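Long-range contacts in phage terminase large subunit (Thermus phage P7426, PDB 7KS4), which probably acts as an ATP-driven motor that moves viral DNA into empty capsids and as an endonuclease that cuts the genome, this chain being its N-terminal ATPase domain: residues Val39-Arg44 / Tyr253-Val258; Gly43-Lys48 / Asp228-Arg233; Leu153-Met158 / Ile182-Gly187; Glu193-Gly198 / Phe219-Ala224. All coordinates share one frame; numbering follows the deposited sequence.

Contact 1. Residues Val39-Arg44 / Tyr253-Val258. With SO4 (sulfate ion), chain H.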
loop_
_atom_site.group_PDB
_atom_site.type_symbol
_atom_site.label_atom_id
_atom_site.label_comp_id
_atom_site.label_asym_id
_atom_site.label_seq_id
_atom_site.Cartn_x
_atom_site.Cartn_y
_atom_site.Cartn_z
ATOM N N VAL A 39 7.087 -5.196 1.804
ATOM C CA VAL A 39 7.342 -4.267 2.894
ATOM C C VAL A 39 8.209 -3.151 2.323
ATOM O O VAL A 39 9.351 -3.396 1.913
ATOM C CB VAL A 39 8.034 -4.949 4.083
ATOM C CG1 VAL A 39 8.095 -4.011 5.284
ATOM C CG2 VAL A 39 7.323 -6.244 4.461
ATOM N N ALA A 40 7.683 -1.927 2.299
ATOM C CA ALA A 40 8.404 -0.785 1.744
ATOM C C ALA A 40 8.696 0.207 2.859
ATOM O O ALA A 40 7.778 0.820 3.416
ATOM C CB ALA A 40 7.612 -0.122 0.617
ATOM N N CYS A 41 9.977 0.369 3.177
ATOM C CA CYS A 41 10.432 1.364 4.140
ATOM C C CYS A 41 11.026 2.506 3.327
ATOM O O CYS A 41 12.169 2.424 2.873
ATOM C CB CYS A 41 11.446 0.766 5.105
ATOM S SG CYS A 41 12.152 1.980 6.238
ATOM N N LEU A 42 10.238 3.562 3.134
ATOM C CA LEU A 42 10.599 4.655 2.240
ATOM C C LEU A 42 10.348 5.983 2.941
ATOM O O LEU A 42 9.419 6.120 3.741
ATOM C CB LEU A 42 9.808 4.600 0.903
ATOM C CG LEU A 42 9.634 3.249 0.190
ATOM C CD1 LEU A 42 8.798 3.404 -1.075
ATOM C CD2 LEU A 42 10.972 2.612 -0.165
ATOM N N GLY A 43 11.202 6.959 2.655
ATOM C CA GLY A 43 11.023 8.282 3.214
ATOM C C GLY A 43 9.831 8.994 2.608
ATOM O O GLY A 43 9.216 8.543 1.641
ATOM N N ARG A 44 9.497 10.140 3.198
ATOM C CA ARG A 44 8.443 10.979 2.644
ATOM C C ARG A 44 8.746 11.329 1.195
ATOM O O ARG A 44 9.905 11.456 0.795
ATOM C CB ARG A 44 8.301 12.265 3.450
ATOM C CG ARG A 44 7.933 12.043 4.888
ATOM C CD ARG A 44 7.774 13.367 5.599
ATOM N NE ARG A 44 7.327 13.189 6.976
ATOM C CZ ARG A 44 7.073 14.188 7.813
ATOM N NH1 ARG A 44 7.222 15.447 7.415
ATOM N NH2 ARG A 44 6.670 13.927 9.048
ATOM N N TYR A 253 13.189 11.147 6.299
ATOM C CA TYR A 253 13.848 11.303 5.012
ATOM C C TYR A 253 14.882 10.231 4.740
ATOM O O TYR A 253 14.924 9.694 3.631
ATOM C CB TYR A 253 14.511 12.683 4.932
ATOM C CG TYR A 253 13.519 13.801 5.091
ATOM C CD1 TYR A 253 12.501 13.982 4.167
ATOM C CD2 TYR A 253 13.592 14.676 6.166
ATOM C CE1 TYR A 253 11.584 14.999 4.305
ATOM C CE2 TYR A 253 12.679 15.703 6.311
ATOM C CZ TYR A 253 11.675 15.858 5.377
ATOM O OH TYR A 253 10.764 16.880 5.518
ATOM N N GLY A 254 15.712 9.887 5.727
ATOM C CA GLY A 254 16.663 8.813 5.537
ATOM C C GLY A 254 16.035 7.436 5.495
ATOM O O GLY A 254 16.651 6.501 4.974
ATOM N N ALA A 255 14.818 7.292 6.022
ATOM C CA ALA A 255 14.171 5.987 6.140
ATOM C C ALA A 255 15.038 5.034 6.961
ATOM O O ALA A 255 15.093 3.829 6.700
ATOM C CB ALA A 255 13.854 5.395 4.764
ATOM N N GLU A 256 15.709 5.580 7.975
ATOM C CA GLU A 256 16.619 4.804 8.803
ATOM C C GLU A 256 15.881 4.186 9.979
ATOM O O GLU A 256 14.972 4.796 10.555
ATOM C CB GLU A 256 17.771 5.672 9.314
ATOM C CG GLU A 256 18.712 6.120 8.221
ATOM C CD GLU A 256 19.829 7.004 8.728
ATOM O OE1 GLU A 256 20.174 6.917 9.926
ATOM O OE2 GLU A 256 20.354 7.795 7.922
ATOM N N PHE A 257 16.272 2.956 10.306
ATOM C CA PHE A 257 15.813 2.265 11.503
ATOM C C PHE A 257 16.777 2.600 12.634
ATOM O O PHE A 257 17.930 2.159 12.620
ATOM C CB PHE A 257 15.780 0.757 11.282
ATOM C CG PHE A 257 14.716 0.284 10.338
ATOM C CD1 PHE A 257 13.410 0.146 10.768
ATOM C CD2 PHE A 257 15.037 -0.085 9.041
ATOM C CE1 PHE A 257 12.427 -0.324 9.912
ATOM C CE2 PHE A 257 14.068 -0.556 8.183
ATOM C CZ PHE A 257 12.756 -0.681 8.621
ATOM N N VAL A 258 16.308 3.361 13.618
ATOM C CA VAL A 258 17.152 3.843 14.705
ATOM C C VAL A 258 16.576 3.350 16.026
ATOM O O VAL A 258 15.363 3.437 16.252
ATOM C CB VAL A 258 17.265 5.378 14.689
ATOM C CG1 VAL A 258 17.759 5.857 13.331
ATOM C CG2 VAL A 258 15.929 6.021 15.003
HETATM S S SO4 H . 6.865 18.655 5.949
HETATM O O1 SO4 H . 7.256 20.062 6.019
HETATM O O2 SO4 H . 5.947 18.458 4.833
HETATM O O3 SO4 H . 6.205 18.284 7.199
HETATM O O4 SO4 H . 8.042 17.811 5.746
#

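Contact 2. Residues Gly43-Lys48 / Asp228-Arg233. With SO4 (sulfate ion), chain H.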
loop_
_atom_site.group_PDB
_atom_site.type_symbol
_atom_site.label_atom_id
_atom_site.label_comp_id
_atom_site.label_asym_id
_atom_site.label_seq_id
_atom_site.Cartn_x
_atom_site.Cartn_y
_atom_site.Cartn_z
ATOM N N GLY A 43 11.202 6.959 2.655
ATOM C CA GLY A 43 11.023 8.282 3.214
ATOM C C GLY A 43 9.831 8.994 2.608
ATOM O O GLY A 43 9.216 8.543 1.641
ATOM N N ARG A 44 9.497 10.140 3.198
ATOM C CA ARG A 44 8.443 10.979 2.644
ATOM C C ARG A 44 8.746 11.329 1.195
ATOM O O ARG A 44 9.905 11.456 0.795
ATOM C CB ARG A 44 8.301 12.265 3.450
ATOM C CG ARG A 44 7.933 12.043 4.888
ATOM C CD ARG A 44 7.774 13.367 5.599
ATOM N NE ARG A 44 7.327 13.189 6.976
ATOM C CZ ARG A 44 7.073 14.188 7.813
ATOM N NH1 ARG A 44 7.222 15.447 7.415
ATOM N NH2 ARG A 44 6.670 13.927 9.048
ATOM N N GLN A 45 7.679 11.498 0.410
ATOM C CA GLN A 45 7.750 11.880 -0.997
ATOM C C GLN A 45 8.264 10.752 -1.881
ATOM O O GLN A 45 8.693 10.995 -3.011
ATOM C CB GLN A 45 8.615 13.130 -1.190
ATOM C CG GLN A 45 8.188 14.306 -0.325
ATOM C CD GLN A 45 8.990 15.569 -0.607
ATOM O OE1 GLN A 45 10.091 15.513 -1.156
ATOM N NE2 GLN A 45 8.433 16.716 -0.235
ATOM N N SER A 46 8.227 9.514 -1.402
ATOM C CA SER A 46 8.752 8.400 -2.179
ATOM C C SER A 46 7.730 7.787 -3.126
ATOM O O SER A 46 8.094 6.901 -3.905
ATOM C CB SER A 46 9.284 7.310 -1.246
ATOM O OG SER A 46 10.471 7.733 -0.592
ATOM N N GLY A 47 6.471 8.219 -3.076
ATOM C CA GLY A 47 5.444 7.673 -3.940
ATOM C C GLY A 47 4.682 6.503 -3.354
ATOM O O GLY A 47 3.993 5.799 -4.103
ATOM N N LYS A 48 4.789 6.295 -2.040
ATOM C CA LYS A 48 4.129 5.181 -1.365
ATOM C C LYS A 48 2.625 5.176 -1.636
ATOM O O LYS A 48 2.052 4.149 -2.017
ATOM C CB LYS A 48 4.418 5.279 0.136
ATOM C CG LYS A 48 5.882 4.946 0.537
ATOM C CD LYS A 48 6.232 5.117 2.043
ATOM C CE LYS A 48 5.839 6.451 2.647
ATOM N NZ LYS A 48 6.653 7.564 2.104
ATOM N N ASP A 228 16.747 9.406 -2.481
ATOM C CA ASP A 228 16.902 8.361 -3.488
ATOM C C ASP A 228 15.874 8.521 -4.601
ATOM O O ASP A 228 16.177 8.257 -5.771
ATOM C CB ASP A 228 16.768 6.971 -2.856
ATOM C CG ASP A 228 17.930 6.624 -1.944
ATOM O OD1 ASP A 228 19.071 7.039 -2.241
ATOM O OD2 ASP A 228 17.701 5.928 -0.930
ATOM N N VAL A 229 14.663 8.952 -4.260
ATOM C CA VAL A 229 13.637 9.186 -5.267
ATOM C C VAL A 229 13.742 10.589 -5.853
ATOM O O VAL A 229 13.447 10.788 -7.034
ATOM C CB VAL A 229 12.240 8.960 -4.675
ATOM C CG1 VAL A 229 11.183 9.013 -5.786
ATOM C CG2 VAL A 229 12.179 7.629 -3.902
ATOM N N TRP A 230 14.147 11.570 -5.041
ATOM C CA TRP A 230 14.274 12.963 -5.464
ATOM C C TRP A 230 15.715 13.403 -5.242
ATOM O O TRP A 230 16.013 14.136 -4.286
ATOM C CB TRP A 230 13.296 13.857 -4.704
ATOM C CG TRP A 230 11.870 13.507 -4.975
ATOM C CD1 TRP A 230 10.983 12.935 -4.107
ATOM C CD2 TRP A 230 11.165 13.690 -6.208
ATOM N NE1 TRP A 230 9.767 12.758 -4.724
ATOM C CE2 TRP A 230 9.852 13.213 -6.015
ATOM C CE3 TRP A 230 11.517 14.213 -7.459
ATOM C CZ2 TRP A 230 8.890 13.246 -7.027
ATOM C CZ3 TRP A 230 10.562 14.244 -8.461
ATOM C CH2 TRP A 230 9.264 13.765 -8.240
ATOM N N PRO A 231 16.639 12.984 -6.109
ATOM C CA PRO A 231 18.044 13.381 -5.921
ATOM C C PRO A 231 18.254 14.883 -5.983
ATOM O O PRO A 231 19.169 15.404 -5.333
ATOM C CB PRO A 231 18.776 12.671 -7.071
ATOM C CG PRO A 231 17.783 11.720 -7.676
ATOM C CD PRO A 231 16.432 12.258 -7.374
ATOM N N GLU A 232 17.444 15.600 -6.761
ATOM C CA GLU A 232 17.610 17.041 -6.870
ATOM C C GLU A 232 17.194 17.772 -5.597
ATOM O O GLU A 232 17.493 18.963 -5.463
ATOM C CB GLU A 232 16.813 17.571 -8.067
ATOM C CG GLU A 232 15.286 17.564 -7.901
ATOM C CD GLU A 232 14.606 16.279 -8.361
ATOM O OE1 GLU A 232 15.215 15.186 -8.280
ATOM O OE2 GLU A 232 13.438 16.374 -8.798
ATOM N N ARG A 233 16.506 17.092 -4.680
ATOM C CA ARG A 233 16.100 17.657 -3.400
ATOM C C ARG A 233 17.047 17.289 -2.271
ATOM O O ARG A 233 16.809 17.688 -1.126
ATOM C CB ARG A 233 14.691 17.182 -3.032
ATOM C CG ARG A 233 13.607 17.612 -3.999
ATOM C CD ARG A 233 12.248 17.044 -3.592
ATOM N NE ARG A 233 11.237 17.234 -4.628
ATOM C CZ ARG A 233 10.050 16.634 -4.639
ATOM N NH1 ARG A 233 9.714 15.798 -3.669
ATOM N NH2 ARG A 233 9.199 16.866 -5.628
HETATM S S SO4 H . 6.865 18.655 5.949
HETATM O O1 SO4 H . 7.256 20.062 6.019
HETATM O O2 SO4 H . 5.947 18.458 4.833
HETATM O O3 SO4 H . 6.205 18.284 7.199
HETATM O O4 SO4 H . 8.042 17.811 5.746
#

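Contact 3. Residues Leu153-Met158 / Ile182-Gly187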
loop_
_atom_site.group_PDB
_atom_site.type_symbol
_atom_site.label_atom_id
_atom_site.label_comp_id
_atom_site.label_asym_id
_atom_site.label_seq_id
_atom_site.Cartn_x
_atom_site.Cartn_y
_atom_site.Cartn_z
ATOM N N LEU A 153 -1.312 -1.546 4.355
ATOM C CA LEU A 153 -1.077 -0.893 5.638
ATOM C C LEU A 153 -0.249 0.350 5.357
ATOM O O LEU A 153 0.902 0.246 4.920
ATOM C CB LEU A 153 -0.362 -1.807 6.633
ATOM C CG LEU A 153 -1.238 -2.793 7.404
ATOM C CD1 LEU A 153 -1.774 -3.869 6.493
ATOM C CD2 LEU A 153 -0.456 -3.408 8.561
ATOM N N ASP A 154 -0.839 1.513 5.597
ATOM C CA ASP A 154 -0.171 2.791 5.395
ATOM C C ASP A 154 0.348 3.295 6.735
ATOM O O ASP A 154 -0.318 3.145 7.762
ATOM C CB ASP A 154 -1.126 3.808 4.775
ATOM C CG ASP A 154 -0.418 5.058 4.287
ATOM O OD1 ASP A 154 0.790 4.991 3.981
ATOM O OD2 ASP A 154 -1.081 6.106 4.200
ATOM N N GLU A 155 1.541 3.882 6.721
ATOM C CA GLU A 155 2.271 4.217 7.949
ATOM C C GLU A 155 2.185 3.070 8.955
ATOM O O GLU A 155 1.838 3.235 10.132
ATOM C CB GLU A 155 1.778 5.533 8.544
ATOM C CG GLU A 155 2.494 6.751 7.944
ATOM C CD GLU A 155 4.016 6.672 8.108
ATOM O OE1 GLU A 155 4.508 6.740 9.257
ATOM O OE2 GLU A 155 4.716 6.507 7.089
ATOM N N ALA A 156 2.544 1.887 8.460
ATOM C CA ALA A 156 2.422 0.659 9.234
ATOM C C ALA A 156 3.230 0.693 10.524
ATOM O O ALA A 156 2.822 0.090 11.522
ATOM C CB ALA A 156 2.867 -0.523 8.378
ATOM N N ALA A 157 4.389 1.356 10.527
ATOM C CA ALA A 157 5.216 1.357 11.731
ATOM C C ALA A 157 4.527 2.057 12.893
ATOM O O ALA A 157 4.937 1.878 14.046
ATOM C CB ALA A 157 6.570 2.009 11.450
ATOM N N MET A 158 3.492 2.846 12.615
ATOM C CA MET A 158 2.692 3.488 13.644
ATOM C C MET A 158 1.434 2.701 13.993
ATOM O O MET A 158 0.674 3.133 14.865
ATOM C CB MET A 158 2.314 4.904 13.194
ATOM C CG MET A 158 3.483 5.874 13.212
ATOM S SD MET A 158 4.075 6.193 14.891
ATOM C CE MET A 158 2.783 7.264 15.519
ATOM N N ILE A 182 3.627 -0.531 4.123
ATOM C CA ILE A 182 4.406 0.636 3.727
ATOM C C ILE A 182 4.460 1.609 4.895
ATOM O O ILE A 182 3.463 1.819 5.591
ATOM C CB ILE A 182 3.820 1.317 2.465
ATOM C CG1 ILE A 182 2.396 1.811 2.716
ATOM C CG2 ILE A 182 3.825 0.339 1.312
ATOM C CD1 ILE A 182 1.727 2.453 1.504
ATOM N N SER A 183 5.631 2.201 5.114
ATOM C CA SER A 183 5.760 3.140 6.221
ATOM C C SER A 183 7.084 3.881 6.146
ATOM O O SER A 183 8.061 3.381 5.584
ATOM C CB SER A 183 5.675 2.415 7.574
ATOM O OG SER A 183 5.478 3.328 8.643
ATOM N N THR A 184 7.105 5.072 6.723
ATOM C CA THR A 184 8.380 5.564 7.214
ATOM C C THR A 184 8.687 4.855 8.529
ATOM O O THR A 184 7.763 4.521 9.275
ATOM C CB THR A 184 8.343 7.073 7.436
ATOM O OG1 THR A 184 7.380 7.373 8.450
ATOM C CG2 THR A 184 7.966 7.797 6.148
ATOM N N PRO A 185 9.952 4.569 8.821
ATOM C CA PRO A 185 10.255 3.723 9.982
ATOM C C PRO A 185 10.066 4.459 11.300
ATOM O O PRO A 185 10.194 5.684 11.385
ATOM C CB PRO A 185 11.723 3.335 9.765
ATOM C CG PRO A 185 12.283 4.436 8.932
ATOM C CD PRO A 185 11.158 4.886 8.040
ATOM N N LYS A 186 9.782 3.686 12.347
ATOM C CA LYS A 186 9.560 4.231 13.683
ATOM C C LYS A 186 10.315 3.392 14.711
ATOM O O LYS A 186 9.766 2.939 15.718
ATOM C CB LYS A 186 8.066 4.301 13.989
ATOM C CG LYS A 186 7.545 5.710 14.167
ATOM C CD LYS A 186 7.450 6.437 12.847
ATOM C CE LYS A 186 6.821 7.799 13.015
ATOM N NZ LYS A 186 6.721 8.510 11.719
ATOM N N GLY A 187 11.590 3.170 14.453
ATOM C CA GLY A 187 12.415 2.408 15.362
ATOM C C GLY A 187 12.366 0.917 15.093
ATOM O O GLY A 187 11.898 0.433 14.055
#

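Contact 4. Residues Glu193-Gly198 / Phe219-Ala224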
loop_
_atom_site.group_PDB
_atom_site.type_symbol
_atom_site.label_atom_id
_atom_site.label_comp_id
_atom_site.label_asym_id
_atom_site.label_seq_id
_atom_site.Cartn_x
_atom_site.Cartn_y
_atom_site.Cartn_z
ATOM N N GLU A 193 11.065 -5.726 11.877
ATOM C CA GLU A 193 11.183 -7.173 11.742
ATOM C C GLU A 193 10.675 -7.639 10.387
ATOM O O GLU A 193 11.343 -8.419 9.697
ATOM C CB GLU A 193 10.415 -7.859 12.864
ATOM C CG GLU A 193 10.914 -7.446 14.219
ATOM C CD GLU A 193 10.054 -7.935 15.344
ATOM O OE1 GLU A 193 8.925 -8.418 15.091
ATOM O OE2 GLU A 193 10.529 -7.830 16.490
ATOM N N PHE A 194 9.484 -7.180 9.996
ATOM C CA PHE A 194 8.913 -7.590 8.716
ATOM C C PHE A 194 9.765 -7.101 7.562
ATOM O O PHE A 194 9.946 -7.816 6.567
ATOM C CB PHE A 194 7.484 -7.070 8.585
ATOM C CG PHE A 194 6.450 -8.008 9.134
ATOM C CD1 PHE A 194 6.663 -8.664 10.335
ATOM C CD2 PHE A 194 5.264 -8.229 8.457
ATOM C CE1 PHE A 194 5.718 -9.530 10.847
ATOM C CE2 PHE A 194 4.310 -9.097 8.966
ATOM C CZ PHE A 194 4.537 -9.746 10.164
ATOM N N PHE A 195 10.294 -5.882 7.672
ATOM C CA PHE A 195 11.202 -5.381 6.646
ATOM C C PHE A 195 12.377 -6.331 6.459
ATOM O O PHE A 195 12.716 -6.713 5.333
ATOM C CB PHE A 195 11.698 -3.987 7.018
ATOM C CG PHE A 195 12.707 -3.446 6.057
ATOM C CD1 PHE A 195 12.306 -2.760 4.928
ATOM C CD2 PHE A 195 14.057 -3.661 6.260
ATOM C CE1 PHE A 195 13.238 -2.270 4.033
ATOM C CE2 PHE A 195 14.989 -3.177 5.367
ATOM C CZ PHE A 195 14.574 -2.484 4.250
ATOM N N LEU A 196 13.008 -6.731 7.560
ATOM C CA LEU A 196 14.199 -7.565 7.461
ATOM C C LEU A 196 13.884 -8.923 6.845
ATOM O O LEU A 196 14.735 -9.506 6.165
ATOM C CB LEU A 196 14.818 -7.731 8.847
ATOM C CG LEU A 196 16.338 -7.774 8.939
ATOM C CD1 LEU A 196 16.961 -6.501 8.397
ATOM C CD2 LEU A 196 16.771 -8.004 10.389
ATOM N N MET A 197 12.675 -9.441 7.072
ATOM C CA MET A 197 12.299 -10.735 6.504
ATOM C C MET A 197 12.386 -10.732 4.987
ATOM O O MET A 197 12.548 -11.796 4.374
ATOM C CB MET A 197 10.882 -11.109 6.937
ATOM C CG MET A 197 10.778 -11.498 8.397
ATOM S SD MET A 197 9.083 -11.678 8.939
ATOM C CE MET A 197 9.353 -11.747 10.712
ATOM N N GLY A 198 12.256 -9.565 4.363
ATOM C CA GLY A 198 12.303 -9.478 2.917
ATOM C C GLY A 198 13.482 -8.699 2.372
ATOM O O GLY A 198 13.517 -8.405 1.173
ATOM N N PHE A 219 8.444 -12.890 1.415
ATOM C CA PHE A 219 8.670 -11.493 1.755
ATOM C C PHE A 219 9.618 -10.847 0.754
ATOM O O PHE A 219 10.629 -11.441 0.363
ATOM C CB PHE A 219 9.259 -11.361 3.160
ATOM C CG PHE A 219 8.240 -11.433 4.264
ATOM C CD1 PHE A 219 7.648 -12.638 4.609
ATOM C CD2 PHE A 219 7.904 -10.299 4.982
ATOM C CE1 PHE A 219 6.715 -12.699 5.636
ATOM C CE2 PHE A 219 6.975 -10.358 6.007
ATOM C CZ PHE A 219 6.384 -11.553 6.333
ATOM N N GLU A 220 9.304 -9.617 0.362
ATOM C CA GLU A 220 10.235 -8.803 -0.411
ATOM C C GLU A 220 10.162 -7.378 0.109
ATOM O O GLU A 220 9.069 -6.828 0.254
ATOM C CB GLU A 220 9.927 -8.838 -1.911
ATOM C CG GLU A 220 10.898 -8.006 -2.735
ATOM C CD GLU A 220 10.765 -8.272 -4.219
ATOM O OE1 GLU A 220 9.893 -9.082 -4.598
ATOM O OE2 GLU A 220 11.533 -7.674 -5.001
ATOM N N SER A 221 11.321 -6.786 0.389
ATOM C CA SER A 221 11.385 -5.477 1.016
ATOM C C SER A 221 12.070 -4.458 0.117
ATOM O O SER A 221 12.979 -4.787 -0.652
ATOM C CB SER A 221 12.118 -5.546 2.345
ATOM O OG SER A 221 11.400 -6.350 3.256
ATOM N N PHE A 222 11.630 -3.207 0.250
ATOM C CA PHE A 222 12.103 -2.092 -0.556
ATOM C C PHE A 222 12.481 -0.950 0.371
ATOM O O PHE A 222 11.798 -0.707 1.374
ATOM C CB PHE A 222 11.018 -1.654 -1.540
ATOM C CG PHE A 222 10.377 -2.802 -2.259
ATOM C CD1 PHE A 222 10.796 -3.156 -3.530
ATOM C CD2 PHE A 222 9.376 -3.549 -1.653
ATOM C CE1 PHE A 222 10.221 -4.220 -4.186
ATOM C CE2 PHE A 222 8.801 -4.608 -2.309
ATOM C CZ PHE A 222 9.228 -4.941 -3.580
ATOM N N HIS A 223 13.574 -0.261 0.036
ATOM C CA HIS A 223 14.117 0.801 0.871
ATOM C C HIS A 223 14.532 1.977 -0.002
ATOM O O HIS A 223 15.158 1.786 -1.047
ATOM C CB HIS A 223 15.319 0.315 1.683
ATOM C CG HIS A 223 15.785 1.308 2.696
ATOM N ND1 HIS A 223 17.031 1.893 2.649
ATOM C CD2 HIS A 223 15.155 1.845 3.767
ATOM C CE1 HIS A 223 17.155 2.735 3.659
ATOM N NE2 HIS A 223 16.031 2.725 4.352
ATOM N N ALA A 224 14.184 3.187 0.423
ATOM C CA ALA A 224 14.619 4.379 -0.294
ATOM C C ALA A 224 14.451 5.589 0.606
ATOM O O ALA A 224 13.387 5.783 1.202
ATOM C CB ALA A 224 13.827 4.572 -1.594
HETATM O O HOH W 1 15.199 -6.555 -0.875
#

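Contact 1. Residues Val39-Arg44 / Tyr253-Val258
Residues 41-44 run roughly antiparallel to 253-257 (154° between end-to-end directions), closest at Gly-43 and Tyr-253, CA atoms 4.5 Å apart, with no hydrogen bond between the segments. Glycine suits this crossing because the carbonyl O of Tyr-253 lies in the direction a side chain would take. Beside it the methyl CB of Ala-255, a small group, sits 3.7 Å from Gly-43 N. Cys-41 has SG anti to its backbone N (chi1 175°), and this carries the sulfur across to the ring of Phe-257. SG comes to 3.6 Å from Phe-257 CZ and lies obliquely to the ring, a sulfur-aromatic contact. Pro-185 and Phe-191 also touch both Cys-41 and Phe-257, so the thiol and ring are packed in a buried apolar cluster. At the other, more open end the extended chain of Arg-44 runs beside Tyr-253, and both reach a sulfate probably from the crystallisation liquor. The bonds are weak: 3.0 Å from Arg-44 NH1 and 2.9 Å from Tyr-253 OH to sulfate O4. Arg-240 also binds this anion. The segment following helix 246-252, near the end of this ATPase-domain chain, thus packs against the strand that leads into the nucleotide-binding P-loop.

Contact 2. Residues Gly43-Lys48 / Asp228-Arg233
The Walker A P-loop, running Gly-Arg-Gln-Ser-Gly-Lys from Gly-43 to Lys-48, leans through Gln-45 on Trp-230 and Arg-233, just beyond helix 226-229. This loop holds the phosphates of ADP: the backbone N of Gln-45 and of Gly-47 bond to the nucleotide, and Lys-48 forms a salt bridge with it. The carbonyl O of Gln-45 accepts a hydrogen bond of 2.7 Å from Trp-230 NE1. That N-H lies in the carbonyl plane, although the bond is bent, with an angle of 133° at the hydrogen. An indole suits the place, offering one directional donor within a broad apolar plate. One face of the plate carries the guanidinium of Arg-233, whose CZ is 3.5 Å above the indole plane, displaced toward the rim. From there Arg-233 NH1 reaches Gln-45 OE1, with amide and guanidinium planes 77° apart; OE1 is crowded elsewhere, which makes the apparent bond doubtful in detail. Glutamine can reach this far because its chain is extended beyond CG (chi2 -176°). Within the loop Gly-43 O takes Ser-46 OG and Lys-48 NZ from opposite faces of its plane, at 2.7 and 2.8 Å, although both residues occur in two conformers. Gly-47, at the N-cap of helix 48-62, has a positive phi at which a side chain would press on the preceding carbonyl O. The opposite face of the indole meets Val-229, whose CG1 is also 4.2 Å from Gln-45 O.

Contact 3. Residues Leu153-Met158 / Ile182-Gly187
The flat carboxylate of Glu-155 is gripped by Thr-184, which meets both oxygens on their syn sides with each donor somewhat out of the carboxylate plane. Thr-184 N donates to Glu-155 OE2 at 2.8 Å in an almost straight bond (176°), and Thr-184 OG1 to Glu-155 OE1 at 3.0 Å. Two bonds from one residue fix the rotation of the group, which the bend at chi2 (-57°) folds back toward the strand end. Lys-186 NZ adds a long salt bridge to OE1, but its stronger partner is Glu-252. The carboxylate of Asp-154 lies with OD1 beside the CD1 methyl of Ile-182, while OD2 takes a hydrogen bond from Gln-77 NE2. Its nearest side-chain atom is about 3 Å from the bound magnesium ion, a metal Asp-154 binds in another structure of this protein.

Ser-183 holds the turn. Its OG accepts from Ala-157 N at 2.9 Å while donating to Thr-184 O, a double role suited to a small hydroxyl. The backbone adds Ile-182 N to Leu-153 O at 2.9 Å and Ala-156 N to Ile-182 O at 3.0 Å. Ala-157 is small enough for its CB to lie 3.7 Å from Lys-186 CB. Here the Walker B strand end, with the predicted catalytic glutamate, is tied to the end of the neighbouring parallel strand, as in ASCE P-loop ATPases; the Ser-Thr-Pro segment probably corresponds to the coupling motif of terminases.

Contact 4. Residues Glu193-Gly198 / Phe219-Ala224
Phe-194, Met-197 and Phe-219 form an aromatic and sulfur cluster where helix 190-197 crosses edge strand 219-224 of the ATPase sheet, the axes 7.0 Å apart at 106°. The edge of Phe-219 points at the face of Phe-194 in a T-shaped pair, centroids 5.4 Å apart. Met-197 lies alongside Phe-219, pointing the same way; CB lies over the ring face, and the chain, extended beyond CG, carries SD over it as well. The sulfur is 4.0 Å from the Phe-219 centroid, a Met-aromatic contact suited to a flexible, polarisable side chain. Farther along the strand, Phe-195 offers a face to Ser-221 CB, a CH-pi contact. Ser-221 OG also bonds to Phe-195 O near the helix end, although the modelled length is too short to trust. Gly-198 then brings its backbone close to the strand, where the absence of a side chain suits the crowding by Phe-219, Glu-220 and Ser-221, and its O receives Ser-221 N at 2.8 Å, from above the carbonyl plane. Outside this shell, Trp-164 and Trp-190 meet Phe-194 edge-to-face, while Phe-257 and Trp-199 meet Phe-195. A water bridges the two backbones, donating to Gly-198 O and, at 2.8 Å, to Ser-221 O.

Overall arrangement
Contacts 1, 3 and 4 share one sheet: strand 37-42 lies between strands 178-183 and 219-224, so contact 1 is bonded to contact 3 through Ala-40 and Ser-183, and to contact 4 through Cys-41 and Phe-222. All three are largely buried, whereas contact 2 is only partly so. Contacts 1 and 2 overlap at Gly-43 and Arg-44, whose side chain binds the sulfate, but contact 2 touches its partner through Gln-45 and Ser-46. Chemistry follows place: contact 4, farther from the nucleotide, is mainly aromatic; contact 3, beside the metal, is dense with hydrogen bonds; contact 2 mixes loop polarity with an indole; and contact 1 passes from sulfur and ring to charge.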